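Local coordinates for DUF985 domain-containing protein (Shewanella oneidensis, PDB 1YUD) that is of unknown function but belongs to the cupin superfamily and probably shares its beta-barrel fold, at residues H26-R37 / W49-E60. Numbering follows the deposited sequence.
Sequences HVEGGFYRSSYR and WSSIYFLLRTGE
Phe31 and Leu55 form a hydrogen-bonded pair between antiparallel strands 31-37 and 50-57, Phe31 N reaching Leu55 O at 3.1 Å and Leu55 N returning to Phe31 O at 2.8 Å. Further along, a classic beta bulge sets two residues, Ser35 and Tyr36, against the single Ser51. Ser51 O takes a nearly straight bond from Ser35 N (2.7 Å) and a weak one from Tyr36 N. Ser35 OG and Ser51 OG both hydrogen-bond to Gln108 OE1 of the second subunit. With CG anti to the carbonyl carbon (chi1 -67°), the Phe31 ring runs alongside Leu55 on one face of the sheet, and its edge meets one face of the Arg57 guanidinium. The two planes are nearly perpendicular, and Phe31 CZ is 3.3 Å from Arg57 NH1. Replacing Arg57 by alanine would probably leave the Phe31 ring edge without the guanidinium face it now meets. On the other face, the Phe54 ring turns its edge to His26 ND1 and meets Glu28 OE1 at CE2 (3.4 Å). Gly30 CA lies near the same ring, against Phe54 CZ. Helix 14-20 packs on Phe31, Leu55 and Arg57. Strand 126-133 flanks strand 50-57 on its other side.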
# COMPACT_ATOMS: atom_id res chain seq x y z
N HIS A 26 -3.96 10.93 15.31
CA HIS A 26 -3.75 11.81 14.17
C HIS A 26 -4.68 13.00 14.36
O HIS A 26 -5.81 12.83 14.82
CB HIS A 26 -4.07 11.10 12.86
CG HIS A 26 -3.54 11.81 11.65
ND1 HIS A 26 -4.16 11.75 10.42
CD2 HIS A 26 -2.44 12.58 11.49
CE1 HIS A 26 -3.46 12.46 9.55
NE2 HIS A 26 -2.42 12.98 10.17
N VAL A 27 -4.23 14.19 14.00
CA VAL A 27 -5.07 15.37 14.19
C VAL A 27 -6.44 15.25 13.55
O VAL A 27 -7.40 15.86 14.01
CB VAL A 27 -4.38 16.64 13.64
CG1 VAL A 27 -4.22 16.53 12.14
CG2 VAL A 27 -5.20 17.86 13.99
N GLU A 28 -6.53 14.44 12.50
CA GLU A 28 -7.79 14.25 11.79
C GLU A 28 -8.60 13.12 12.39
O GLU A 28 -9.71 12.84 11.95
CB GLU A 28 -7.52 13.94 10.31
CG GLU A 28 -7.20 12.46 10.03
CD GLU A 28 -6.65 12.20 8.63
OE1 GLU A 28 -6.70 11.03 8.17
OE2 GLU A 28 -6.16 13.16 7.99
N GLY A 29 -8.04 12.46 13.39
CA GLY A 29 -8.72 11.33 14.01
C GLY A 29 -7.93 10.06 13.79
O GLY A 29 -6.89 10.07 13.11
N GLY A 30 -8.40 8.96 14.36
CA GLY A 30 -7.72 7.68 14.20
C GLY A 30 -6.30 7.64 14.77
O GLY A 30 -5.88 8.53 15.51
N PHE A 31 -5.57 6.60 14.39
CA PHE A 31 -4.20 6.38 14.83
C PHE A 31 -3.26 6.23 13.64
O PHE A 31 -3.65 5.73 12.60
CB PHE A 31 -4.15 5.13 15.69
CG PHE A 31 -4.88 5.28 16.99
CD1 PHE A 31 -4.34 6.05 18.01
CD2 PHE A 31 -6.11 4.66 17.18
CE1 PHE A 31 -5.02 6.21 19.22
CE2 PHE A 31 -6.80 4.81 18.39
CZ PHE A 31 -6.25 5.59 19.41
N TYR A 32 -2.01 6.65 13.80
CA TYR A 32 -1.05 6.56 12.71
C TYR A 32 0.41 6.50 13.15
O TYR A 32 0.73 6.68 14.33
CB TYR A 32 -1.23 7.75 11.78
CG TYR A 32 -0.33 8.90 12.11
CD1 TYR A 32 0.83 9.12 11.37
CD2 TYR A 32 -0.63 9.79 13.13
CE1 TYR A 32 1.67 10.20 11.65
CE2 TYR A 32 0.20 10.88 13.42
CZ TYR A 32 1.35 11.08 12.67
OH TYR A 32 2.17 12.15 12.94
N ARG A 33 1.30 6.26 12.19
CA ARG A 33 2.75 6.17 12.40
C ARG A 33 3.36 6.10 11.02
O ARG A 33 2.99 5.24 10.23
CB ARG A 33 3.11 4.89 13.17
CG ARG A 33 4.43 4.94 13.98
CD ARG A 33 5.66 5.40 13.18
NE ARG A 33 6.41 6.42 13.92
CZ ARG A 33 7.48 7.08 13.47
NH1 ARG A 33 7.97 6.85 12.26
NH2 ARG A 33 8.05 8.01 14.24
N SER A 34 4.30 6.99 10.70
CA SER A 34 4.93 6.94 9.39
C SER A 34 5.72 5.65 9.31
O SER A 34 6.33 5.22 10.28
CB SER A 34 5.87 8.11 9.21
OG SER A 34 5.20 9.32 9.46
N SER A 35 5.69 5.03 8.14
CA SER A 35 6.39 3.79 7.90
C SER A 35 7.71 4.15 7.24
O SER A 35 8.78 3.90 7.80
CB SER A 35 5.56 2.91 6.97
OG SER A 35 4.21 3.36 6.97
N TYR A 36 7.63 4.75 6.05
CA TYR A 36 8.81 5.17 5.32
C TYR A 36 8.54 6.45 4.56
O TYR A 36 7.39 6.75 4.24
CB TYR A 36 9.25 4.12 4.30
CG TYR A 36 9.50 2.74 4.84
CD1 TYR A 36 8.44 1.90 5.16
CD2 TYR A 36 10.79 2.29 5.06
CE1 TYR A 36 8.67 0.62 5.68
CE2 TYR A 36 11.04 1.03 5.58
CZ TYR A 36 9.97 0.19 5.89
OH TYR A 36 10.21 -1.04 6.47
N ARG A 37 9.60 7.20 4.30
CA ARG A 37 9.49 8.43 3.52
C ARG A 37 10.45 8.13 2.38
O ARG A 37 11.24 7.18 2.47
CB ARG A 37 9.99 9.67 4.28
CG ARG A 37 9.45 9.90 5.70
CD ARG A 37 7.94 10.16 5.78
NE ARG A 37 7.46 11.26 4.94
CZ ARG A 37 7.98 12.49 4.92
NH1 ARG A 37 9.01 12.79 5.70
NH2 ARG A 37 7.46 13.43 4.13
N TRP A 49 7.78 10.75 -1.95
CA TRP A 49 6.63 10.06 -1.37
C TRP A 49 6.73 9.79 0.14
O TRP A 49 7.75 10.08 0.78
CB TRP A 49 6.36 8.74 -2.11
CG TRP A 49 7.45 7.70 -2.04
CD1 TRP A 49 8.37 7.44 -3.01
CD2 TRP A 49 7.71 6.79 -0.97
NE1 TRP A 49 9.19 6.41 -2.61
CE2 TRP A 49 8.81 5.99 -1.36
CE3 TRP A 49 7.12 6.56 0.28
CZ2 TRP A 49 9.34 4.98 -0.55
CZ3 TRP A 49 7.64 5.55 1.09
CH2 TRP A 49 8.74 4.78 0.67
N SER A 50 5.66 9.23 0.70
CA SER A 50 5.59 8.91 2.12
C SER A 50 4.46 7.92 2.41
O SER A 50 3.41 7.95 1.78
CB SER A 50 5.35 10.20 2.92
OG SER A 50 4.17 10.87 2.51
N SER A 51 4.68 7.02 3.36
CA SER A 51 3.66 6.05 3.74
C SER A 51 3.52 6.04 5.26
O SER A 51 4.50 6.23 5.98
CB SER A 51 4.03 4.65 3.26
OG SER A 51 3.19 3.67 3.85
N ILE A 52 2.31 5.82 5.74
CA ILE A 52 2.05 5.78 7.16
C ILE A 52 1.07 4.66 7.39
O ILE A 52 0.37 4.24 6.47
CB ILE A 52 1.37 7.05 7.67
CG1 ILE A 52 -0.05 7.10 7.13
CG2 ILE A 52 2.15 8.28 7.24
CD1 ILE A 52 -0.88 8.26 7.65
N TYR A 53 1.02 4.17 8.62
CA TYR A 53 0.06 3.14 8.95
C TYR A 53 -1.12 4.02 9.37
O TYR A 53 -0.97 5.24 9.48
CB TYR A 53 0.58 2.33 10.12
CG TYR A 53 1.62 1.30 9.76
CD1 TYR A 53 1.23 0.08 9.20
CD2 TYR A 53 2.96 1.49 10.05
CE1 TYR A 53 2.16 -0.93 8.94
CE2 TYR A 53 3.90 0.48 9.80
CZ TYR A 53 3.49 -0.72 9.25
OH TYR A 53 4.38 -1.74 9.04
N PHE A 54 -2.30 3.44 9.58
CA PHE A 54 -3.45 4.24 10.00
C PHE A 54 -4.55 3.31 10.46
O PHE A 54 -5.14 2.58 9.67
CB PHE A 54 -3.95 5.12 8.85
CG PHE A 54 -5.00 6.12 9.26
CD1 PHE A 54 -6.34 5.78 9.25
CD2 PHE A 54 -4.64 7.40 9.65
CE1 PHE A 54 -7.33 6.72 9.61
CE2 PHE A 54 -5.62 8.34 10.01
CZ PHE A 54 -6.96 8.00 9.98
N LEU A 55 -4.84 3.36 11.76
CA LEU A 55 -5.83 2.49 12.34
C LEU A 55 -7.14 3.16 12.72
O LEU A 55 -7.18 4.36 12.99
CB LEU A 55 -5.22 1.78 13.55
CG LEU A 55 -6.13 0.75 14.20
CD1 LEU A 55 -5.31 -0.46 14.61
CD2 LEU A 55 -6.85 1.39 15.38
N LEU A 56 -8.20 2.37 12.75
CA LEU A 56 -9.51 2.88 13.09
C LEU A 56 -10.25 1.92 14.02
O LEU A 56 -10.37 0.72 13.73
CB LEU A 56 -10.34 3.09 11.83
CG LEU A 56 -11.09 4.41 11.73
CD1 LEU A 56 -10.11 5.55 11.43
CD2 LEU A 56 -12.14 4.30 10.64
N ARG A 57 -10.74 2.45 15.15
CA ARG A 57 -11.50 1.67 16.12
C ARG A 57 -12.94 2.18 16.16
O ARG A 57 -13.21 3.32 15.78
CB ARG A 57 -10.91 1.79 17.52
CG ARG A 57 -9.56 1.14 17.70
CD ARG A 57 -9.05 1.34 19.12
NE ARG A 57 -9.25 2.71 19.58
CZ ARG A 57 -8.68 3.24 20.66
NH1 ARG A 57 -8.93 4.50 21.00
NH2 ARG A 57 -7.83 2.51 21.38
N THR A 58 -13.83 1.33 16.63
CA THR A 58 -15.26 1.63 16.73
C THR A 58 -15.64 3.03 17.20
O THR A 58 -16.78 3.46 16.99
CB THR A 58 -15.97 0.62 17.62
OG1 THR A 58 -15.68 -0.71 17.18
CG2 THR A 58 -17.46 0.83 17.55
N GLY A 59 -14.72 3.74 17.83
CA GLY A 59 -15.04 5.09 18.28
C GLY A 59 -14.44 6.16 17.39
O GLY A 59 -14.77 7.35 17.50
N GLU A 60 -13.56 5.74 16.49
CA GLU A 60 -12.89 6.67 15.59
C GLU A 60 -13.34 6.61 14.12
O GLU A 60 -13.74 5.57 13.60
CB GLU A 60 -11.37 6.44 15.68
CG GLU A 60 -10.72 6.87 16.99
CD GLU A 60 -10.53 8.38 17.08
OE1 GLU A 60 -11.52 9.11 16.85
OE2 GLU A 60 -9.40 8.84 17.38